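Local structure of conserved domain protein (Porphyromonas gingivalis, 3PNN) at residues S58-F63 and L79-L84; D112-P117 and D223-S228; H177-V182 and D255-G260; I195-E200 and C205-D210; R272-T277 and P283-K288. The protein is probably a cytoplasmic glycosyltransferase that forms glycosidic linkages, built on a Rossmann-like alpha/beta/alpha fold. One frame throughout, in Å; residues are numbered along the deposited sequence. Where two conformers were deposited one is given.

Contact 1: S58-F63 and L79-L84; sequences SFEKEF and LVFQEL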
# COMPACT_ATOMS: atom_id res chain seq x y z
N SER A 58 -1.65 15.80 -13.13
CA SER A 58 -0.42 16.61 -13.25
C SER A 58 0.79 15.84 -13.78
O SER A 58 1.73 16.45 -14.29
CB SER A 58 -0.07 17.28 -11.91
OG SER A 58 0.48 16.36 -11.00
N PHE A 59 0.79 14.52 -13.66
CA PHE A 59 1.90 13.74 -14.22
C PHE A 59 1.43 12.60 -15.12
O PHE A 59 2.15 11.63 -15.34
CB PHE A 59 2.86 13.25 -13.12
CG PHE A 59 2.23 12.36 -12.07
CD1 PHE A 59 2.31 10.99 -12.17
CD2 PHE A 59 1.61 12.91 -10.95
CE1 PHE A 59 1.76 10.16 -11.20
CE2 PHE A 59 1.05 12.09 -9.98
CZ PHE A 59 1.13 10.71 -10.09
N GLU A 60 0.22 12.74 -15.65
CA GLU A 60 -0.36 11.68 -16.46
C GLU A 60 0.45 11.45 -17.74
O GLU A 60 0.72 10.32 -18.12
CB GLU A 60 -1.81 12.02 -16.80
CG GLU A 60 -2.44 11.10 -17.81
CD GLU A 60 -3.83 11.58 -18.21
OE1 GLU A 60 -4.23 12.69 -17.78
OE2 GLU A 60 -4.51 10.85 -18.96
N LYS A 61 0.84 12.53 -18.40
CA LYS A 61 1.56 12.39 -19.68
C LYS A 61 2.81 11.53 -19.52
O LYS A 61 3.04 10.59 -20.29
CB LYS A 61 1.91 13.75 -20.29
CG LYS A 61 2.58 13.64 -21.65
CD LYS A 61 2.98 15.01 -22.20
CE LYS A 61 3.76 14.88 -23.49
NZ LYS A 61 4.13 16.22 -24.05
N GLU A 62 3.64 11.86 -18.53
CA GLU A 62 4.87 11.10 -18.34
C GLU A 62 4.59 9.71 -17.80
O GLU A 62 5.32 8.77 -18.10
CB GLU A 62 5.86 11.87 -17.46
CG GLU A 62 6.24 13.21 -18.10
CD GLU A 62 7.48 13.86 -17.49
OE1 GLU A 62 7.73 13.67 -16.29
OE2 GLU A 62 8.18 14.59 -18.23
N PHE A 63 3.54 9.58 -17.00
CA PHE A 63 3.20 8.25 -16.49
C PHE A 63 2.88 7.33 -17.67
O PHE A 63 3.35 6.19 -17.73
CB PHE A 63 2.02 8.29 -15.51
CG PHE A 63 1.93 7.07 -14.63
CD1 PHE A 63 2.56 7.05 -13.39
CD2 PHE A 63 1.21 5.94 -15.04
CE1 PHE A 63 2.50 5.92 -12.57
CE2 PHE A 63 1.14 4.80 -14.23
CZ PHE A 63 1.78 4.80 -12.99
N LEU A 79 -5.85 3.60 -15.71
CA LEU A 79 -5.56 4.74 -14.83
C LEU A 79 -6.83 5.32 -14.22
O LEU A 79 -7.84 5.49 -14.91
CB LEU A 79 -4.84 5.85 -15.60
CG LEU A 79 -3.52 5.48 -16.26
CD1 LEU A 79 -2.93 6.70 -16.99
CD2 LEU A 79 -2.55 4.94 -15.22
N VAL A 80 -6.78 5.62 -12.92
CA VAL A 80 -7.79 6.45 -12.27
C VAL A 80 -7.07 7.63 -11.63
O VAL A 80 -5.85 7.60 -11.46
CB VAL A 80 -8.66 5.69 -11.24
CG1 VAL A 80 -9.41 4.55 -11.93
CG2 VAL A 80 -7.83 5.16 -10.05
N PHE A 81 -7.82 8.68 -11.31
CA PHE A 81 -7.18 9.95 -10.94
C PHE A 81 -7.63 10.50 -9.59
O PHE A 81 -8.82 10.67 -9.35
CB PHE A 81 -7.45 11.00 -12.04
CG PHE A 81 -6.89 10.60 -13.37
CD1 PHE A 81 -5.59 10.94 -13.71
CD2 PHE A 81 -7.65 9.84 -14.25
CE1 PHE A 81 -5.06 10.54 -14.94
CE2 PHE A 81 -7.13 9.44 -15.47
CZ PHE A 81 -5.83 9.79 -15.81
N GLN A 82 -6.67 10.79 -8.73
CA GLN A 82 -6.98 11.40 -7.44
C GLN A 82 -6.87 12.91 -7.54
O GLN A 82 -5.77 13.43 -7.74
CB GLN A 82 -6.03 10.91 -6.34
CG GLN A 82 -6.31 11.53 -4.96
CD GLN A 82 -5.22 11.27 -3.93
OE1 GLN A 82 -4.03 11.23 -4.26
NE2 GLN A 82 -5.61 11.13 -2.66
N GLU A 83 -8.00 13.60 -7.43
CA GLU A 83 -8.00 15.06 -7.43
C GLU A 83 -8.67 15.60 -6.17
O GLU A 83 -9.52 14.95 -5.56
CB GLU A 83 -8.68 15.61 -8.69
CG GLU A 83 -8.11 15.07 -10.02
CD GLU A 83 -6.62 15.36 -10.23
OE1 GLU A 83 -6.11 16.40 -9.74
OE2 GLU A 83 -5.94 14.55 -10.91
N LEU A 84 -8.29 16.81 -5.78
CA LEU A 84 -8.80 17.43 -4.56
C LEU A 84 -10.31 17.60 -4.55
O LEU A 84 -10.95 17.55 -3.50
CB LEU A 84 -8.11 18.78 -4.32
CG LEU A 84 -6.61 18.77 -4.02
CD1 LEU A 84 -6.03 20.18 -4.17
CD2 LEU A 84 -6.34 18.21 -2.63
O HOH W 1 -3.37 16.90 -10.77
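L79 meets F63 through a single branch: its CD2 lies 3.8 Å from CE2 of F63, and the two side chains run at a slant to each other. F63 also packs on I55 and L68 and meets the ring of F53 edge-to-face. Strand 77-81 and helix 60-71 are the last two elements of a beta-alpha-beta unit that starts with strand 50-55, so this packing lays the first turn of the helix on the strand that follows it; within that turn F63 N bonds back to O of F59, the N-cap residue. F81, two residues on, meets E60 with CE1 and CZ, obliquely to the ring. The glutamate chain is extended, with CG anti to the backbone N (chi1 171°), which carries its carboxylate to the phenyl: OE2 is 3.6 Å from F81 CZ, with the two planes 54° apart. This is van der Waals contact; E60 OE2 forms a salt bridge with R64, and a hydrogen bond joins OE1 to ND1 of H57, whose imidazole also stacks on F81. E83 adds a solvent bridge, a water donating to its OE1 (3.0 Å) and accepting from S58 N (3.1 Å).

Contact 2: D112-P117 and D223-S228; sequences DAIREP and DYFDYS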
# COMPACT_ATOMS: atom_id res chain seq x y z
N ASP A 112 -15.26 2.79 -9.40
CA ASP A 112 -16.01 2.41 -10.60
C ASP A 112 -15.26 1.40 -11.49
O ASP A 112 -15.88 0.61 -12.20
CB ASP A 112 -16.41 3.65 -11.41
CG ASP A 112 -17.41 4.53 -10.66
OD1 ASP A 112 -18.31 3.99 -9.98
OD2 ASP A 112 -17.30 5.77 -10.76
N ALA A 113 -13.93 1.43 -11.42
CA ALA A 113 -13.10 0.58 -12.26
C ALA A 113 -12.94 -0.83 -11.70
O ALA A 113 -12.70 -1.76 -12.44
CB ALA A 113 -11.73 1.20 -12.47
N ILE A 114 -13.05 -0.99 -10.38
CA ILE A 114 -12.73 -2.27 -9.77
C ILE A 114 -14.01 -2.93 -9.26
O ILE A 114 -14.66 -2.41 -8.36
CB ILE A 114 -11.72 -2.08 -8.63
CG1 ILE A 114 -10.43 -1.49 -9.22
CG2 ILE A 114 -11.48 -3.40 -7.90
CD1 ILE A 114 -9.39 -1.04 -8.20
N ARG A 115 -14.38 -4.06 -9.85
CA ARG A 115 -15.63 -4.72 -9.48
C ARG A 115 -15.39 -6.19 -9.14
O ARG A 115 -16.25 -7.04 -9.37
CB ARG A 115 -16.68 -4.60 -10.60
CG ARG A 115 -16.96 -3.17 -11.10
CD ARG A 115 -17.07 -2.14 -9.96
NE ARG A 115 -18.19 -2.37 -9.03
CZ ARG A 115 -18.23 -1.90 -7.78
NH1 ARG A 115 -17.23 -1.17 -7.30
NH2 ARG A 115 -19.28 -2.16 -7.00
N GLU A 116 -14.23 -6.48 -8.56
CA GLU A 116 -13.88 -7.83 -8.18
C GLU A 116 -12.94 -7.70 -6.98
O GLU A 116 -12.53 -6.58 -6.66
CB GLU A 116 -13.18 -8.54 -9.34
CG GLU A 116 -11.95 -7.80 -9.90
CD GLU A 116 -12.31 -6.66 -10.84
OE1 GLU A 116 -13.31 -6.78 -11.58
OE2 GLU A 116 -11.60 -5.63 -10.85
N PRO A 117 -12.62 -8.82 -6.32
CA PRO A 117 -11.65 -8.74 -5.21
C PRO A 117 -10.33 -8.11 -5.70
O PRO A 117 -9.89 -8.36 -6.83
CB PRO A 117 -11.44 -10.20 -4.81
CG PRO A 117 -12.75 -10.87 -5.18
CD PRO A 117 -13.20 -10.17 -6.45
N ASP A 223 -17.25 -3.85 -1.67
CA ASP A 223 -18.06 -3.21 -0.62
C ASP A 223 -17.17 -2.28 0.21
O ASP A 223 -17.65 -1.37 0.88
CB ASP A 223 -18.71 -4.24 0.30
CG ASP A 223 -17.76 -5.36 0.67
OD1 ASP A 223 -17.26 -5.37 1.83
OD2 ASP A 223 -17.51 -6.23 -0.19
N TYR A 224 -15.86 -2.52 0.18
CA TYR A 224 -14.93 -1.66 0.89
C TYR A 224 -15.03 -0.21 0.40
O TYR A 224 -14.88 0.72 1.18
CB TYR A 224 -13.48 -2.17 0.76
CG TYR A 224 -12.52 -1.33 1.60
CD1 TYR A 224 -12.52 -1.43 2.99
CD2 TYR A 224 -11.62 -0.44 1.01
CE1 TYR A 224 -11.67 -0.66 3.78
CE2 TYR A 224 -10.75 0.35 1.80
CZ TYR A 224 -10.78 0.21 3.17
OH TYR A 224 -9.95 0.96 3.98
N PHE A 225 -15.28 -0.01 -0.89
CA PHE A 225 -15.45 1.36 -1.37
C PHE A 225 -16.64 2.05 -0.70
O PHE A 225 -16.59 3.24 -0.39
CB PHE A 225 -15.64 1.41 -2.89
CG PHE A 225 -14.47 0.86 -3.67
CD1 PHE A 225 -13.22 1.46 -3.62
CD2 PHE A 225 -14.64 -0.25 -4.50
CE1 PHE A 225 -12.14 0.96 -4.36
CE2 PHE A 225 -13.58 -0.76 -5.24
CZ PHE A 225 -12.32 -0.15 -5.17
N ASP A 226 -17.72 1.31 -0.51
CA ASP A 226 -18.93 1.88 0.09
C ASP A 226 -18.72 2.23 1.56
O ASP A 226 -19.16 3.29 2.02
CB ASP A 226 -20.11 0.91 -0.04
CG ASP A 226 -20.54 0.69 -1.48
OD1 ASP A 226 -20.41 1.63 -2.30
OD2 ASP A 226 -20.99 -0.43 -1.81
N TYR A 227 -18.07 1.33 2.30
CA TYR A 227 -17.79 1.62 3.70
C TYR A 227 -16.85 2.83 3.78
O TYR A 227 -17.01 3.69 4.65
CB TYR A 227 -17.17 0.42 4.40
CG TYR A 227 -18.12 -0.75 4.59
CD1 TYR A 227 -19.39 -0.56 5.15
CD2 TYR A 227 -17.75 -2.03 4.23
CE1 TYR A 227 -20.27 -1.64 5.32
CE2 TYR A 227 -18.61 -3.11 4.39
CZ TYR A 227 -19.86 -2.91 4.94
OH TYR A 227 -20.71 -3.99 5.11
N SER A 228 -15.87 2.89 2.88
CA SER A 228 -14.93 4.01 2.87
C SER A 228 -15.63 5.31 2.58
O SER A 228 -15.27 6.35 3.12
CB SER A 228 -13.82 3.82 1.83
OG SER A 228 -12.99 2.71 2.12
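The carbonyl oxygen of I114 is approached by two groups: NH1 of R115 gives it a weak, strongly bent hydrogen bond of 3.0 Å (127° at the hydrogen), and CE2 of F225 lies against it at 3.7 Å. R115 reaches back to its own neighbour because its chain folds at chi2 and chi3 (-43° and -63°), which also brings NH1 to 3.9 Å from F225 CD2. The guanidinium meets that carbon with its edge, its plane turned about 30° from the ring. Here the loop between helix 103-108 and strand 118-122 passes beside the N-terminal part of helix 223-239, and F225 is the helix side chain that reaches it. Strand 118-122 takes part too, since F118 lies with its ring nearly parallel to that of F225. On the apolar side, CB of I114 rests 4.0 Å from F225 CZ, and the I114 side chain also packs on T7 and F9 of strand 7-11. D223 OD1 is hydrogen-bonded to G147 N and to the hydroxyl of Y149.

Contact 3: H177-V182 and D255-G260; sequences HLLTGV and DLIRSG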
# COMPACT_ATOMS: atom_id res chain seq x y z
N HIS A 177 -5.77 -15.58 13.92
CA HIS A 177 -5.10 -14.84 12.86
C HIS A 177 -5.95 -13.69 12.31
O HIS A 177 -5.81 -13.30 11.16
CB HIS A 177 -4.68 -15.78 11.72
CG HIS A 177 -3.64 -16.78 12.13
ND1 HIS A 177 -3.85 -17.70 13.13
CD2 HIS A 177 -2.38 -16.99 11.69
CE1 HIS A 177 -2.77 -18.44 13.28
NE2 HIS A 177 -1.86 -18.03 12.42
N LEU A 178 -6.84 -13.15 13.15
CA LEU A 178 -7.67 -12.02 12.75
C LEU A 178 -7.17 -10.73 13.38
O LEU A 178 -6.84 -10.70 14.58
CB LEU A 178 -9.13 -12.26 13.13
CG LEU A 178 -9.82 -13.42 12.42
CD1 LEU A 178 -11.20 -13.64 13.04
CD2 LEU A 178 -9.92 -13.16 10.91
N LEU A 179 -7.13 -9.68 12.57
CA LEU A 179 -6.71 -8.35 13.00
C LEU A 179 -7.74 -7.78 13.96
O LEU A 179 -8.94 -7.74 13.65
CB LEU A 179 -6.60 -7.43 11.77
CG LEU A 179 -5.97 -6.05 12.00
CD1 LEU A 179 -4.55 -6.24 12.51
CD2 LEU A 179 -6.00 -5.18 10.71
N THR A 180 -7.31 -7.36 15.14
CA THR A 180 -8.26 -6.78 16.09
C THR A 180 -8.01 -5.29 16.23
O THR A 180 -8.85 -4.56 16.77
CB THR A 180 -8.19 -7.44 17.48
OG1 THR A 180 -6.89 -7.23 18.04
CG2 THR A 180 -8.46 -8.93 17.38
N GLY A 181 -6.87 -4.82 15.74
CA GLY A 181 -6.55 -3.41 15.79
C GLY A 181 -5.31 -3.08 14.99
O GLY A 181 -4.38 -3.87 14.92
N VAL A 182 -5.29 -1.90 14.37
CA VAL A 182 -4.09 -1.43 13.71
C VAL A 182 -3.98 0.09 13.89
O VAL A 182 -4.94 0.83 13.70
CB VAL A 182 -4.06 -1.84 12.21
CG1 VAL A 182 -5.33 -1.37 11.49
CG2 VAL A 182 -2.82 -1.32 11.53
N ASP A 255 -11.64 1.04 12.13
CA ASP A 255 -13.01 1.36 12.51
C ASP A 255 -13.96 0.22 12.18
O ASP A 255 -14.84 -0.11 12.96
CB ASP A 255 -13.48 2.64 11.82
CG ASP A 255 -14.85 3.09 12.31
OD1 ASP A 255 -14.90 3.89 13.27
OD2 ASP A 255 -15.88 2.63 11.77
N LEU A 256 -13.77 -0.38 11.00
CA LEU A 256 -14.65 -1.46 10.55
C LEU A 256 -14.50 -2.73 11.38
O LEU A 256 -15.49 -3.42 11.68
CB LEU A 256 -14.37 -1.77 9.08
CG LEU A 256 -14.75 -0.66 8.09
CD1 LEU A 256 -14.39 -1.13 6.67
CD2 LEU A 256 -16.23 -0.35 8.19
N ILE A 257 -13.27 -3.07 11.74
CA ILE A 257 -13.09 -4.24 12.59
C ILE A 257 -13.58 -4.00 14.00
O ILE A 257 -14.15 -4.89 14.63
CB ILE A 257 -11.62 -4.78 12.60
CG1 ILE A 257 -10.64 -3.75 13.12
CG2 ILE A 257 -11.19 -5.17 11.21
CD1 ILE A 257 -9.20 -4.04 12.61
N ARG A 258 -13.41 -2.79 14.52
CA ARG A 258 -13.93 -2.50 15.85
C ARG A 258 -15.47 -2.57 15.93
O ARG A 258 -16.02 -3.00 16.94
CB ARG A 258 -13.44 -1.14 16.35
CG ARG A 258 -11.93 -1.13 16.62
CD ARG A 258 -11.51 0.18 17.25
NE ARG A 258 -12.29 0.49 18.45
CZ ARG A 258 -11.94 0.13 19.68
NH1 ARG A 258 -10.81 -0.55 19.89
NH2 ARG A 258 -12.71 0.46 20.71
N SER A 259 -16.16 -2.16 14.87
CA SER A 259 -17.62 -2.22 14.86
C SER A 259 -18.12 -3.65 14.57
O SER A 259 -19.30 -3.96 14.79
CB SER A 259 -18.16 -1.26 13.81
OG SER A 259 -17.81 -1.75 12.53
N GLY A 260 -17.24 -4.51 14.09
CA GLY A 260 -17.63 -5.85 13.69
C GLY A 260 -18.12 -5.99 12.25
O GLY A 260 -18.48 -7.09 11.82
O HOH W 2 -8.93 -2.28 18.47
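A classic beta bulge, in which T180 and G181 both face Q172 of the neighbouring strand, lies where strand 179-191 passes beside the C-terminal end of helix 249-259. Helix and strand run roughly antiparallel, 137° between their directions, with the short segment axes approaching to 7.8 Å. One helix side chain does nearly all the touching. I257 sets its CD1 methyl against L179 and the bulge, 3.9 Å from both L179 CG and L179 O, and 4.0 Å from G181 N, so that a single methyl rests on a side chain and on the bulged backbone together. Its CG1 takes the crowded position between backbone N and carbonyl carbon (chi1 61°), and the methyl beyond it extends to the strand. L179 presents CG and CD2; its side chain also packs on V264 and V266 of strand 263-268 and on C171 of strand 166-173, while I257 touches V264 as well. Thus the helix, the bulged strand and strand 263-268 share one apolar patch. V182 N is hydrogen-bonded to OD1 of N254, in the same helix. A water donates to T180 O at 2.8 Å and accepts from NH1 of R258 at 2.9 Å, lying at the edge of the guanidinium in its plane.

Contact 4: I195-E200 and C205-D210; sequences ISFRDE and CTLAED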
# COMPACT_ATOMS: atom_id res chain seq x y z
N ILE A 195 13.29 -2.97 20.40
CA ILE A 195 12.52 -2.15 19.48
C ILE A 195 11.51 -1.33 20.28
O ILE A 195 10.70 -1.90 21.01
CB ILE A 195 11.79 -3.03 18.45
CG1 ILE A 195 12.78 -3.94 17.71
CG2 ILE A 195 10.99 -2.17 17.49
CD1 ILE A 195 12.12 -4.94 16.76
N SER A 196 11.55 -0.01 20.15
CA SER A 196 10.58 0.82 20.85
C SER A 196 10.07 2.02 20.04
O SER A 196 10.67 2.41 19.04
CB SER A 196 11.12 1.27 22.21
OG SER A 196 12.44 1.79 22.09
N PHE A 197 8.94 2.57 20.49
CA PHE A 197 8.41 3.83 20.00
C PHE A 197 7.72 4.53 21.17
O PHE A 197 7.62 3.97 22.26
CB PHE A 197 7.42 3.61 18.87
CG PHE A 197 6.18 2.84 19.27
CD1 PHE A 197 5.02 3.51 19.63
CD2 PHE A 197 6.17 1.46 19.26
CE1 PHE A 197 3.87 2.81 19.99
CE2 PHE A 197 5.03 0.75 19.62
CZ PHE A 197 3.88 1.43 19.98
N ARG A 198 7.26 5.76 20.96
CA ARG A 198 6.51 6.48 21.98
C ARG A 198 5.09 6.70 21.50
O ARG A 198 4.88 7.11 20.36
CB ARG A 198 7.17 7.83 22.27
CG ARG A 198 8.51 7.75 22.97
CD ARG A 198 9.03 9.14 23.29
NE ARG A 198 10.29 9.12 24.03
CZ ARG A 198 10.38 9.09 25.35
NH1 ARG A 198 11.57 9.07 25.94
NH2 ARG A 198 9.28 9.09 26.09
N ASP A 199 4.11 6.42 22.36
CA ASP A 199 2.71 6.60 21.97
C ASP A 199 2.23 8.04 22.16
O ASP A 199 3.02 8.92 22.50
CB ASP A 199 1.80 5.59 22.69
CG ASP A 199 1.61 5.89 24.17
OD1 ASP A 199 2.12 6.92 24.67
OD2 ASP A 199 0.94 5.08 24.84
N GLU A 200 0.94 8.26 21.94
CA GLU A 200 0.34 9.59 22.03
C GLU A 200 0.62 10.27 23.37
O GLU A 200 0.78 11.49 23.43
CB GLU A 200 -1.17 9.52 21.81
CG GLU A 200 -1.64 8.34 20.98
CD GLU A 200 -1.96 7.11 21.83
OE1 GLU A 200 -3.08 7.04 22.37
OE2 GLU A 200 -1.09 6.23 21.94
N CYS A 205 6.87 2.39 24.35
CA CYS A 205 6.35 1.04 24.24
C CYS A 205 7.36 0.20 23.48
O CYS A 205 7.99 0.68 22.53
CB CYS A 205 5.01 1.05 23.50
SG CYS A 205 3.77 2.20 24.16
N THR A 206 7.52 -1.05 23.88
CA THR A 206 8.42 -1.95 23.17
C THR A 206 7.65 -2.93 22.29
O THR A 206 6.45 -3.15 22.47
CB THR A 206 9.35 -2.72 24.11
OG1 THR A 206 8.58 -3.56 24.98
CG2 THR A 206 10.18 -1.76 24.94
N LEU A 207 8.36 -3.52 21.33
CA LEU A 207 7.77 -4.43 20.38
C LEU A 207 8.70 -5.63 20.25
O LEU A 207 9.91 -5.47 20.17
CB LEU A 207 7.65 -3.74 19.02
CG LEU A 207 6.33 -3.21 18.46
CD1 LEU A 207 5.33 -2.82 19.52
CD2 LEU A 207 6.60 -2.04 17.50
N ALA A 208 8.13 -6.83 20.21
CA ALA A 208 8.91 -8.03 19.92
C ALA A 208 9.45 -7.99 18.49
O ALA A 208 8.86 -7.33 17.62
CB ALA A 208 8.05 -9.28 20.11
N GLU A 209 10.54 -8.69 18.23
CA GLU A 209 11.09 -8.75 16.88
C GLU A 209 10.07 -9.26 15.85
O GLU A 209 10.08 -8.82 14.69
CB GLU A 209 12.34 -9.64 16.84
CG GLU A 209 13.54 -9.07 17.59
CD GLU A 209 14.20 -7.91 16.86
OE1 GLU A 209 14.10 -7.83 15.61
OE2 GLU A 209 14.84 -7.08 17.54
N ASP A 210 9.21 -10.18 16.28
CA ASP A 210 8.24 -10.79 15.37
C ASP A 210 6.85 -10.16 15.42
O ASP A 210 5.89 -10.69 14.86
CB ASP A 210 8.12 -12.30 15.64
CG ASP A 210 7.60 -12.61 17.03
OD1 ASP A 210 7.44 -11.67 17.84
OD2 ASP A 210 7.35 -13.80 17.32
O HOH W 3 12.21 -5.41 21.22
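C205 is the bump that sits on F197: its CB lies over one face of the phenyl, 4.0 Å from the centroid and displaced toward the rim, while SG stands obliquely to the ring in a sulfur-aromatic contact. L207 packs at the edge of the same ring, its CD1 in the ring plane 3.6 Å from CE2, and its chain crosses that of F197 at about a right angle. The phenyl is therefore held over a face and at an edge by two residues of one strand. It points there because CG of F197 lies between the backbone N and the carbonyl carbon (chi1 64°), which swings the ring across to the partner strand. Further along this face, I195 sets CG2 against L207 CB, and its CD1 lies against the carboxylate of E209, 3.5 Å from OE2; E209 is also salt-bridged to R190. On the other face S196 and T206 form a non-hydrogen-bonded pair and meet lightly. Backbone bonds close the antiparallel hairpin: C205 N to F197 O (2.7 Å) and F197 N to C205 O (2.9 Å) join the same two residues. At the far end a water links I195 N to L207 O. Strand 194-198 lies between strand 204-207 and strand 179-191, with I188 packing on I195 and R185 on F197.

Contact 5: R272-T277 and P283-K288; sequences RWFGVT and PGVVAK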
# COMPACT_ATOMS: atom_id res chain seq x y z
N ARG A 272 10.09 -11.28 2.45
CA ARG A 272 10.67 -10.19 3.23
C ARG A 272 10.58 -8.86 2.47
O ARG A 272 10.97 -8.78 1.31
CB ARG A 272 12.13 -10.52 3.54
CG ARG A 272 12.28 -11.75 4.43
CD ARG A 272 12.19 -11.34 5.89
NE ARG A 272 13.31 -10.47 6.21
CZ ARG A 272 14.45 -10.87 6.78
NH1 ARG A 272 15.42 -10.00 7.02
NH2 ARG A 272 14.60 -12.15 7.12
N TRP A 273 10.07 -7.84 3.15
CA TRP A 273 9.94 -6.49 2.61
C TRP A 273 11.30 -5.81 2.52
O TRP A 273 12.17 -6.02 3.37
CB TRP A 273 9.02 -5.66 3.51
CG TRP A 273 9.09 -4.16 3.23
CD1 TRP A 273 8.29 -3.45 2.40
CD2 TRP A 273 10.01 -3.22 3.81
NE1 TRP A 273 8.65 -2.12 2.40
CE2 TRP A 273 9.71 -1.95 3.26
CE3 TRP A 273 11.06 -3.33 4.72
CZ2 TRP A 273 10.42 -0.80 3.61
CZ3 TRP A 273 11.77 -2.19 5.06
CH2 TRP A 273 11.45 -0.94 4.50
N PHE A 274 11.49 -5.01 1.49
CA PHE A 274 12.48 -3.94 1.61
C PHE A 274 12.10 -2.69 0.84
O PHE A 274 11.21 -2.70 -0.01
CB PHE A 274 13.90 -4.40 1.30
CG PHE A 274 14.02 -5.22 0.07
CD1 PHE A 274 14.19 -4.62 -1.17
CD2 PHE A 274 14.01 -6.61 0.16
CE1 PHE A 274 14.34 -5.39 -2.33
CE2 PHE A 274 14.15 -7.39 -0.99
CZ PHE A 274 14.31 -6.78 -2.23
N GLY A 275 12.78 -1.60 1.17
CA GLY A 275 12.40 -0.31 0.65
C GLY A 275 13.40 0.71 1.14
O GLY A 275 14.19 0.45 2.05
N VAL A 276 13.37 1.88 0.50
CA VAL A 276 14.32 2.93 0.82
C VAL A 276 13.63 3.94 1.70
O VAL A 276 12.85 4.76 1.21
CB VAL A 276 14.84 3.60 -0.46
CG1 VAL A 276 15.81 4.76 -0.13
CG2 VAL A 276 15.49 2.59 -1.38
N THR A 277 13.87 3.88 3.01
CA THR A 277 13.30 4.87 3.92
C THR A 277 14.19 6.11 3.98
O THR A 277 13.72 7.24 3.87
CB THR A 277 13.11 4.31 5.35
OG1 THR A 277 12.45 3.04 5.27
CG2 THR A 277 12.26 5.26 6.19
N PRO A 283 21.74 1.53 -1.03
CA PRO A 283 22.70 0.51 -1.49
C PRO A 283 22.33 -0.91 -1.02
O PRO A 283 22.58 -1.88 -1.73
CB PRO A 283 24.02 0.97 -0.85
CG PRO A 283 23.87 2.45 -0.77
CD PRO A 283 22.43 2.67 -0.40
N GLY A 284 21.71 -1.02 0.15
CA GLY A 284 21.33 -2.33 0.66
C GLY A 284 20.23 -2.93 -0.18
O GLY A 284 20.18 -4.14 -0.40
N VAL A 285 19.33 -2.08 -0.67
CA VAL A 285 18.26 -2.53 -1.53
C VAL A 285 18.82 -2.94 -2.90
O VAL A 285 18.45 -3.98 -3.43
CB VAL A 285 17.16 -1.45 -1.69
CG1 VAL A 285 16.09 -1.92 -2.68
CG2 VAL A 285 16.53 -1.14 -0.32
N VAL A 286 19.70 -2.12 -3.46
CA VAL A 286 20.42 -2.49 -4.68
C VAL A 286 21.06 -3.89 -4.52
O VAL A 286 20.95 -4.76 -5.39
CB VAL A 286 21.52 -1.47 -5.04
CG1 VAL A 286 22.39 -1.98 -6.18
CG2 VAL A 286 20.90 -0.09 -5.41
N ALA A 287 21.72 -4.11 -3.40
CA ALA A 287 22.40 -5.38 -3.18
C ALA A 287 21.42 -6.55 -3.08
O ALA A 287 21.68 -7.64 -3.59
CB ALA A 287 23.30 -5.31 -1.94
N LYS A 288 20.28 -6.34 -2.43
CA LYS A 288 19.32 -7.42 -2.27
C LYS A 288 18.71 -7.83 -3.60
O LYS A 288 18.53 -9.01 -3.88
CB LYS A 288 18.21 -7.04 -1.29
CG LYS A 288 17.19 -8.15 -1.08
CD LYS A 288 17.85 -9.40 -0.50
CE LYS A 288 16.83 -10.50 -0.26
NZ LYS A 288 17.48 -11.71 0.30
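F274 turns one face of its ring to K288 and meets V285 obliquely. CB of K288 stands over that face in a CH-pi contact, 4.2 Å from the centroid and 17° off the ring normal. Beyond CB the lysine is uncertain: it was modelled in two conformers, and its CG comes implausibly close to the ring. V285 sets CG1 3.6 Å from F274 CD1. Its two methyls are divided: with CG1 anti to the backbone N (chi1 176°), that branch serves the ring while CG2 faces the loop, 3.7 Å from G275 O and 4.0 Å from V276 CG2. The loop after strand 263-268 is thus packed along helix 282-294, whose L289 and L292 also touch F274; F126 stacks on the same phenyl. A glycerol lies near V276. No hydrogen bond joins the two segments, so their hold is apolar, and K288 contributes through its aliphatic CB.

Contact 2 is the buried one; the others are partly buried, and the centre of contact 4 lies about 37 Å from that of contact 1 and about 34 Å from that of contact 2, far across the chain. Contacts 1 and 2 adjoin through V80 and A113, and contacts 2 and 3 through L256 packing on Y224 and Y227, which joins helices 223-239 and 249-259. Contacts 3 and 4 reach neighbouring strands, 179-191 and 194-198, about 10 Å apart at their nearest atoms. Contact 4 alone is bound directly by backbone hydrogen bonds across its segments; contacts 1 and 3 add single water bridges to packing, while contact 2 centres on F225, and contact 5 on F274 and V285 together.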